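Local coordinates for protein Dph2 (Pyrococcus horikoshii, PDB 3LZD) that catalyses the first step of diphthamide biosynthesis, transferring the 3-amino-3-carboxypropyl group of S-adenosyl-L-methionine to a histidine of elongation factor 2 with a [4Fe-4S] cluster, at residues A259-A264 and R335-T340; H115-L120 and T126-A131; I211-I214 and F219-L222. One frame throughout, in Å; residues are numbered along the deposited sequence.

Contact 1 of 3, residues A259-A264 and R335-T340; sequences AKAMDA and RKPVLT
The pyrrolidine ring of Pro337 is the one ring in this contact, and it meets the last turn of helix 248-261 through two of its carbons. CG lies 4.1 Å from CB of Ala261, and the ring's CB reaches the same methyl at 4.2 Å. The carbonyl of Lys260 adds a third touch, its O being 4.0 Å from Pro337 CG. Two residues on, in strand 338-339, Leu339 sends CD1 to within 4.2 Å of Ala261 CB, so this one small methyl is shared by the proline ring and a leucine branch. Lys260 contributes only the root of its side chain: CB passes 4.3 Å from Pro337 CB, and the extended remainder leads away.

No hydrogen bond joins the two segments directly. Earlier residues of the same helix supply the polar link, with Gln257 OE1 bonded to Val338 N and Arg254 NH2 to Val338 O. A type I beta turn runs from Ala261 to Ala264, closed by the hydrogen bond from Ala264 N to Ala261 O, while Leu347 of helix 341-347 covers both Ala261 and Leu339. This is alpha/beta layering: the last turn of a helix laid on 338-339, the outermost strand of a four-stranded parallel sheet, beside strand 317-320.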
loop_
_atom_site.group_PDB
_atom_site.type_symbol
_atom_site.label_atom_id
_atom_site.label_comp_id
_atom_site.label_asym_id
_atom_site.label_seq_id
_atom_site.Cartn_x
_atom_site.Cartn_y
_atom_site.Cartn_z
ATOM N N ALA A 259 -14.747 -24.329 9.470
ATOM C CA ALA A 259 -14.335 -25.504 10.222
ATOM C C ALA A 259 -12.863 -25.383 10.597
ATOM O O ALA A 259 -12.499 -25.488 11.766
ATOM C CB ALA A 259 -14.564 -26.761 9.387
ATOM N N LYS A 260 -12.021 -25.148 9.596
ATOM C CA LYS A 260 -10.586 -25.019 9.810
ATOM C C LYS A 260 -10.223 -23.974 10.858
ATOM O O LYS A 260 -9.101 -23.967 11.359
ATOM C CB LYS A 260 -9.882 -24.667 8.501
ATOM C CG LYS A 260 -10.127 -25.641 7.356
ATOM C CD LYS A 260 -9.448 -25.148 6.084
ATOM C CE LYS A 260 -9.718 -26.075 4.913
ATOM N NZ LYS A 260 -9.121 -25.552 3.652
ATOM N N ALA A 261 -11.157 -23.087 11.185
ATOM C CA ALA A 261 -10.877 -22.050 12.166
ATOM C C ALA A 261 -11.449 -22.399 13.534
ATOM O O ALA A 261 -11.197 -21.701 14.517
ATOM C CB ALA A 261 -11.432 -20.724 11.691
ATOM N N MET A 262 -12.215 -23.483 13.594
ATOM C CA MET A 262 -12.824 -23.925 14.841
ATOM C C MET A 262 -11.842 -24.084 15.994
ATOM O O MET A 262 -12.103 -23.625 17.109
ATOM C CB MET A 262 -13.565 -25.246 14.629
ATOM C CG MET A 262 -14.972 -25.076 14.107
ATOM S SD MET A 262 -15.958 -24.058 15.231
ATOM C CE MET A 262 -16.478 -25.282 16.438
ATOM N N ASP A 263 -10.713 -24.728 15.731
ATOM C CA ASP A 263 -9.724 -24.953 16.774
ATOM C C ASP A 263 -8.670 -23.851 16.878
ATOM O O ASP A 263 -7.581 -24.083 17.395
ATOM C CB ASP A 263 -9.039 -26.309 16.561
ATOM N N ALA A 264 -8.988 -22.655 16.395
ATOM C CA ALA A 264 -8.036 -21.555 16.469
ATOM C C ALA A 264 -8.292 -20.732 17.728
ATOM O O ALA A 264 -9.441 -20.547 18.135
ATOM C CB ALA A 264 -8.154 -20.676 15.230
ATOM N N ARG A 335 -2.753 -18.597 3.486
ATOM C CA ARG A 335 -2.276 -19.884 3.978
ATOM C C ARG A 335 -2.938 -20.303 5.289
ATOM O O ARG A 335 -2.775 -21.436 5.739
ATOM C CB ARG A 335 -0.750 -19.845 4.144
ATOM C CG ARG A 335 0.010 -19.375 2.900
ATOM C CD ARG A 335 -0.275 -20.243 1.684
ATOM N NE ARG A 335 0.107 -21.633 1.913
ATOM C CZ ARG A 335 -0.106 -22.625 1.053
ATOM N NH1 ARG A 335 -0.702 -22.389 -0.109
ATOM N NH2 ARG A 335 0.275 -23.858 1.360
ATOM N N LYS A 336 -3.668 -19.380 5.904
ATOM C CA LYS A 336 -4.390 -19.657 7.144
ATOM C C LYS A 336 -5.852 -19.341 6.856
ATOM O O LYS A 336 -6.150 -18.561 5.950
ATOM C CB LYS A 336 -3.880 -18.760 8.274
ATOM C CG LYS A 336 -2.453 -19.052 8.700
ATOM C CD LYS A 336 -1.940 -17.958 9.609
ATOM C CE LYS A 336 -0.459 -18.113 9.905
ATOM N NZ LYS A 336 0.103 -16.843 10.463
ATOM N N PRO A 337 -6.787 -19.949 7.602
ATOM C CA PRO A 337 -8.199 -19.654 7.341
ATOM C C PRO A 337 -8.511 -18.168 7.509
ATOM O O PRO A 337 -8.072 -17.526 8.477
ATOM C CB PRO A 337 -8.927 -20.522 8.365
ATOM C CG PRO A 337 -7.955 -20.607 9.491
ATOM C CD PRO A 337 -6.635 -20.805 8.791
ATOM N N VAL A 338 -9.248 -17.616 6.550
ATOM C CA VAL A 338 -9.633 -16.208 6.595
ATOM C C VAL A 338 -11.152 -16.125 6.402
ATOM O O VAL A 338 -11.692 -16.682 5.451
ATOM C CB VAL A 338 -8.868 -15.390 5.511
ATOM C CG1 VAL A 338 -9.145 -15.951 4.123
ATOM C CG2 VAL A 338 -9.250 -13.918 5.606
ATOM N N LEU A 339 -11.830 -15.438 7.320
ATOM C CA LEU A 339 -13.295 -15.331 7.302
ATOM C C LEU A 339 -13.865 -13.912 7.257
ATOM O O LEU A 339 -13.149 -12.924 7.475
ATOM C CB LEU A 339 -13.862 -15.989 8.562
ATOM C CG LEU A 339 -13.374 -17.353 9.074
ATOM C CD1 LEU A 339 -13.942 -17.566 10.471
ATOM C CD2 LEU A 339 -13.813 -18.463 8.155
ATOM N N THR A 340 -15.171 -13.828 6.993
ATOM C CA THR A 340 -15.882 -12.550 6.997
ATOM C C THR A 340 -16.526 -12.424 8.388
ATOM O O THR A 340 -16.641 -13.418 9.127
ATOM C CB THR A 340 -17.039 -12.506 5.989
ATOM O OG1 THR A 340 -18.080 -13.388 6.434
ATOM C CG2 THR A 340 -16.569 -12.905 4.599
#

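Contact 2 of 3, residues H115-L120 and T126-A131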
loop_
_atom_site.group_PDB
_atom_site.type_symbol
_atom_site.label_atom_id
_atom_site.label_comp_id
_atom_site.label_asym_id
_atom_site.label_seq_id
_atom_site.Cartn_x
_atom_site.Cartn_y
_atom_site.Cartn_z
ATOM N N HIS A 115 -14.684 4.298 -12.710
ATOM C CA HIS A 115 -15.760 3.997 -11.778
ATOM C C HIS A 115 -16.596 5.233 -11.531
ATOM O O HIS A 115 -16.109 6.358 -11.671
ATOM C CB HIS A 115 -15.195 3.511 -10.434
ATOM C CG HIS A 115 -14.151 2.447 -10.563
ATOM N ND1 HIS A 115 -12.839 2.645 -10.186
ATOM C CD2 HIS A 115 -14.217 1.185 -11.048
ATOM C CE1 HIS A 115 -12.142 1.551 -10.439
ATOM N NE2 HIS A 115 -12.954 0.650 -10.964
ATOM N N SER A 116 -17.849 5.015 -11.147
ATOM C CA SER A 116 -18.757 6.105 -10.837
ATOM C C SER A 116 -18.687 6.354 -9.330
ATOM O O SER A 116 -18.193 5.524 -8.562
ATOM C CB SER A 116 -20.184 5.749 -11.238
ATOM O OG SER A 116 -20.573 4.515 -10.660
ATOM N N TYR A 117 -19.199 7.502 -8.924
ATOM C CA TYR A 117 -19.190 7.942 -7.537
ATOM C C TYR A 117 -20.032 7.155 -6.550
ATOM O O TYR A 117 -21.162 6.778 -6.854
ATOM C CB TYR A 117 -19.655 9.405 -7.497
ATOM C CG TYR A 117 -19.878 9.973 -6.113
ATOM C CD1 TYR A 117 -18.822 10.516 -5.385
ATOM C CD2 TYR A 117 -21.151 9.998 -5.545
ATOM C CE1 TYR A 117 -19.025 11.084 -4.124
ATOM C CE2 TYR A 117 -21.369 10.552 -4.280
ATOM C CZ TYR A 117 -20.294 11.098 -3.574
ATOM O OH TYR A 117 -20.486 11.645 -2.317
ATOM N N MET A 118 -19.477 6.925 -5.361
ATOM C CA MET A 118 -20.212 6.293 -4.264
ATOM C C MET A 118 -20.056 7.309 -3.122
ATOM O O MET A 118 -19.004 7.937 -2.987
ATOM C CB MET A 118 -19.646 4.919 -3.867
ATOM C CG MET A 118 -18.245 4.864 -3.250
ATOM S SD MET A 118 -18.036 3.258 -2.376
ATOM C CE MET A 118 -18.156 2.108 -3.810
ATOM N N LYS A 119 -21.095 7.492 -2.316
ATOM C CA LYS A 119 -21.036 8.485 -1.248
ATOM C C LYS A 119 -19.871 8.334 -0.272
ATOM O O LYS A 119 -19.719 7.314 0.396
ATOM C CB LYS A 119 -22.355 8.514 -0.484
ATOM C CG LYS A 119 -22.463 9.680 0.492
ATOM C CD LYS A 119 -23.904 10.170 0.582
ATOM C CE LYS A 119 -24.093 11.218 1.677
ATOM N NZ LYS A 119 -23.880 10.653 3.043
ATOM N N LEU A 120 -19.054 9.377 -0.206
ATOM C CA LEU A 120 -17.884 9.418 0.667
ATOM C C LEU A 120 -17.376 10.837 0.765
ATOM O O LEU A 120 -17.489 11.607 -0.179
ATOM C CB LEU A 120 -16.721 8.616 0.079
ATOM C CG LEU A 120 -16.729 7.119 -0.143
ATOM C CD1 LEU A 120 -15.399 6.732 -0.800
ATOM C CD2 LEU A 120 -16.935 6.405 1.197
ATOM N N THR A 126 -13.435 16.048 -7.143
ATOM C CA THR A 126 -13.132 14.828 -7.857
ATOM C C THR A 126 -14.055 14.592 -9.039
ATOM O O THR A 126 -15.279 14.694 -8.921
ATOM C CB THR A 126 -13.223 13.633 -6.902
ATOM O OG1 THR A 126 -12.361 13.871 -5.781
ATOM C CG2 THR A 126 -12.803 12.343 -7.613
ATOM N N ILE A 127 -13.460 14.301 -10.187
ATOM C CA ILE A 127 -14.232 13.999 -11.390
ATOM C C ILE A 127 -14.191 12.474 -11.570
ATOM O O ILE A 127 -13.106 11.885 -11.614
ATOM C CB ILE A 127 -13.614 14.681 -12.629
ATOM C CG1 ILE A 127 -13.703 16.208 -12.461
ATOM C CG2 ILE A 127 -14.345 14.231 -13.915
ATOM C CD1 ILE A 127 -12.958 16.993 -13.534
ATOM N N PHE A 128 -15.364 11.843 -11.614
ATOM C CA PHE A 128 -15.471 10.388 -11.814
ATOM C C PHE A 128 -15.806 10.157 -13.275
ATOM O O PHE A 128 -16.734 10.768 -13.794
ATOM C CB PHE A 128 -16.575 9.790 -10.948
ATOM C CG PHE A 128 -16.265 9.810 -9.493
ATOM C CD1 PHE A 128 -16.480 10.955 -8.738
ATOM C CD2 PHE A 128 -15.672 8.705 -8.884
ATOM C CE1 PHE A 128 -16.106 11.002 -7.391
ATOM C CE2 PHE A 128 -15.294 8.746 -7.545
ATOM C CZ PHE A 128 -15.514 9.897 -6.802
ATOM N N VAL A 129 -15.049 9.285 -13.929
ATOM C CA VAL A 129 -15.238 8.991 -15.350
ATOM C C VAL A 129 -15.571 7.505 -15.543
ATOM O O VAL A 129 -14.712 6.708 -15.890
ATOM C CB VAL A 129 -13.962 9.317 -16.153
ATOM C CG1 VAL A 129 -14.245 9.194 -17.649
ATOM C CG2 VAL A 129 -13.457 10.742 -15.807
ATOM N N PRO A 130 -16.835 7.127 -15.314
ATOM C CA PRO A 130 -17.316 5.747 -15.450
ATOM C C PRO A 130 -17.028 5.128 -16.826
ATOM O O PRO A 130 -17.063 5.803 -17.857
ATOM C CB PRO A 130 -18.823 5.869 -15.201
ATOM C CG PRO A 130 -18.964 7.113 -14.400
ATOM C CD PRO A 130 -17.944 8.046 -14.999
ATOM N N ALA A 131 -16.761 3.828 -16.831
ATOM C CA ALA A 131 -16.498 3.102 -18.066
ATOM C C ALA A 131 -17.785 2.390 -18.480
ATOM O O ALA A 131 -18.398 1.682 -17.685
ATOM C CB ALA A 131 -15.385 2.082 -17.843
#
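Tyr117 swings its CG anti to the backbone N (chi1 172°), and Phe128 holds its CG anti to its own carbonyl carbon (chi1 -69°); between them these torsions bring the two rings together as an offset edge-to-face pair. The edge of Tyr117 is turned to the face of Phe128, with planes at 75° and centroids 5.4 Å apart. The closest touch is Tyr117 CD1 to Phe128 CE1, 3.4 Å. Over the phenylalanine face also stands Tyr117 CB, 3.9 Å from the centroid of the Phe128 ring in a CH-pi contact. His115 O takes the rim of that ring, in its plane and 3.7 Å from Phe128 CD2.

The segments belong to strand 126-130 and the loop feeding it from strand 109-114, its parallel neighbour in a five-stranded mixed sheet; the connection has no helix, and its first residues pack against the strand it leads into. With an alanine in place of Phe128, the CB and ring edge of Tyr117 would probably lose their platform and a gap would open between loop and strand.

Farther along, Ser116 CB rests 3.7 Å from Pro130 CG, while Ser116 OG is bonded to Ser191 OG. His115 turns away too: its ND1 is hydrogen-bonded to His112 NE2, and its side chain is about 7 Å from the iron-sulfur cluster.

Contact 3 of 3, residues I211-I214 and F219-L222; sequences ILFI and FHPL. With SO4 (sulfate ion), chain D.
Phe213 and Pro221 form the tight half of this contact. With CG anti to the backbone N (chi1 172°), the phenylalanine ring stretches from strand 210-214 to the first turn of helix 219-228, and Pro221 bears down on it. Pro221 CG comes to 3.3 Å from Phe213 CD2 and 3.5 Å from Phe213 CE2, close for carbon against carbon. The neighbouring methylene, Pro221 CD, lies over one face of the ring toward its rim, 4.2 Å from the centroid of Phe213, and makes a CH-pi contact. Proline fits easily this early in a helix, where the missing N-H costs no bond of the helical ladder.

At the far end of the same ring, His220 touches mainly with its root: its CB sits 3.7 Å from Phe213 CZ. From there the imidazole turns away toward a more open side, where His220 remains partly exposed, and reaches a bound sulfate, probably left from crystallisation. The ion lies at the ring's edge, in its plane. NE2 of His220 gives two weak hydrogen bonds to it, each 3.2 Å, to O2 at 134° and to O3 at 122°; a single N-H split between two oxygens cannot be straight to both. Gly198 N and Arg325 NE are also hydrogen-bonded to the ion, and Gly198 is itself among the residues lining the cluster pocket.

The Phe213-Pro221 side is thus buried, while the His220 side leads to the bound anion. Behind the contact, Ala234 of strand 231-235 touches both Phe213 and Pro221, Thr158 of strand 154-159 meets Phe213 as well, and Leu224 extends the helix's grip on that ring; the pair joins strand to helix within the beta-alpha-beta unit made by strand 210-214, helix 219-228 and strand 231-235.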
loop_
_atom_site.group_PDB
_atom_site.type_symbol
_atom_site.label_atom_id
_atom_site.label_comp_id
_atom_site.label_asym_id
_atom_site.label_seq_id
_atom_site.Cartn_x
_atom_site.Cartn_y
_atom_site.Cartn_z
ATOM N N ILE A 211 -34.390 -13.389 -10.034
ATOM C CA ILE A 211 -33.477 -12.304 -10.394
ATOM C C ILE A 211 -32.713 -12.586 -11.685
ATOM O O ILE A 211 -32.172 -13.679 -11.867
ATOM C CB ILE A 211 -32.420 -12.062 -9.273
ATOM C CG1 ILE A 211 -33.119 -11.649 -7.963
ATOM C CG2 ILE A 211 -31.419 -10.975 -9.724
ATOM C CD1 ILE A 211 -32.205 -11.646 -6.732
ATOM N N LEU A 212 -32.685 -11.611 -12.590
ATOM C CA LEU A 212 -31.908 -11.756 -13.819
ATOM C C LEU A 212 -30.632 -10.914 -13.677
ATOM O O LEU A 212 -30.699 -9.727 -13.318
ATOM C CB LEU A 212 -32.683 -11.262 -15.037
ATOM C CG LEU A 212 -31.919 -11.104 -16.374
ATOM C CD1 LEU A 212 -31.355 -12.428 -16.887
ATOM C CD2 LEU A 212 -32.871 -10.546 -17.372
ATOM N N PHE A 213 -29.471 -11.529 -13.909
ATOM C CA PHE A 213 -28.213 -10.789 -13.865
ATOM C C PHE A 213 -27.636 -10.737 -15.280
ATOM O O PHE A 213 -27.465 -11.772 -15.939
ATOM C CB PHE A 213 -27.188 -11.447 -12.926
ATOM C CG PHE A 213 -25.817 -10.813 -12.996
ATOM C CD1 PHE A 213 -25.556 -9.601 -12.351
ATOM C CD2 PHE A 213 -24.806 -11.397 -13.759
ATOM C CE1 PHE A 213 -24.305 -8.977 -12.466
ATOM C CE2 PHE A 213 -23.554 -10.786 -13.887
ATOM C CZ PHE A 213 -23.301 -9.566 -13.234
ATOM N N ILE A 214 -27.349 -9.527 -15.754
ATOM C CA ILE A 214 -26.764 -9.346 -17.083
ATOM C C ILE A 214 -25.285 -9.011 -16.924
ATOM O O ILE A 214 -24.936 -7.948 -16.404
ATOM C CB ILE A 214 -27.426 -8.189 -17.853
ATOM C CG1 ILE A 214 -28.925 -8.434 -17.976
ATOM C CG2 ILE A 214 -26.775 -8.055 -19.239
ATOM C CD1 ILE A 214 -29.673 -7.313 -18.679
ATOM N N PHE A 219 -18.640 -14.029 -9.829
ATOM C CA PHE A 219 -18.722 -13.434 -8.509
ATOM C C PHE A 219 -20.031 -12.722 -8.226
ATOM O O PHE A 219 -20.703 -13.025 -7.232
ATOM C CB PHE A 219 -17.568 -12.474 -8.213
ATOM C CG PHE A 219 -17.411 -12.194 -6.726
ATOM C CD1 PHE A 219 -16.814 -13.135 -5.893
ATOM C CD2 PHE A 219 -17.956 -11.044 -6.151
ATOM C CE1 PHE A 219 -16.764 -12.944 -4.502
ATOM C CE2 PHE A 219 -17.915 -10.838 -4.766
ATOM C CZ PHE A 219 -17.316 -11.792 -3.939
ATOM N N HIS A 220 -20.411 -11.791 -9.095
ATOM C CA HIS A 220 -21.642 -11.050 -8.877
ATOM C C HIS A 220 -22.907 -11.912 -8.818
ATOM O O HIS A 220 -23.678 -11.813 -7.859
ATOM C CB HIS A 220 -21.773 -9.940 -9.918
ATOM C CG HIS A 220 -20.768 -8.847 -9.744
ATOM N ND1 HIS A 220 -19.723 -8.647 -10.619
ATOM C CD2 HIS A 220 -20.624 -7.921 -8.767
ATOM C CE1 HIS A 220 -18.975 -7.644 -10.188
ATOM N NE2 HIS A 220 -19.501 -7.186 -9.066
ATOM N N PRO A 221 -23.130 -12.781 -9.822
ATOM C CA PRO A 221 -24.336 -13.614 -9.781
ATOM C C PRO A 221 -24.394 -14.430 -8.491
ATOM O O PRO A 221 -25.455 -14.593 -7.909
ATOM C CB PRO A 221 -24.191 -14.509 -11.011
ATOM C CG PRO A 221 -23.361 -13.701 -11.932
ATOM C CD PRO A 221 -22.333 -13.075 -11.023
ATOM N N LEU A 222 -23.243 -14.941 -8.061
ATOM C CA LEU A 222 -23.156 -15.739 -6.841
ATOM C C LEU A 222 -23.526 -14.893 -5.611
ATOM O O LEU A 222 -24.286 -15.328 -4.746
ATOM C CB LEU A 222 -21.737 -16.313 -6.711
ATOM C CG LEU A 222 -21.368 -17.170 -5.495
ATOM C CD1 LEU A 222 -22.460 -18.208 -5.227
ATOM C CD2 LEU A 222 -20.026 -17.855 -5.753
HETATM S S SO4 D . -17.027 -4.668 -8.032
HETATM O O1 SO4 D . -15.842 -3.799 -8.166
HETATM O O2 SO4 D . -18.020 -4.336 -9.075
HETATM O O3 SO4 D . -16.611 -6.078 -8.159
HETATM O O4 SO4 D . -17.640 -4.454 -6.711
#

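Each contact lies on a different one of the chain's three sheets, and the cluster ligands Cys95, Cys199 and Cys323 are gathered among them. Contacts 2 and 3 are the ones near the metal: the side chain of His220 lies about 6 Å from the cluster and about 8 Å from that of Cys199, while that of His115 is about 8 Å from the side chain of Cys95. Their centres are 22 Å apart and their nearest atoms about 10 Å, without touching. The sulfate at His220 is also about 6 Å from the side chain of His115. Contact 1 stands apart, its centre 36 Å from that of contact 2 and 28 Å from that of contact 3, although its nearest atoms approach contact 3 to about 9 Å.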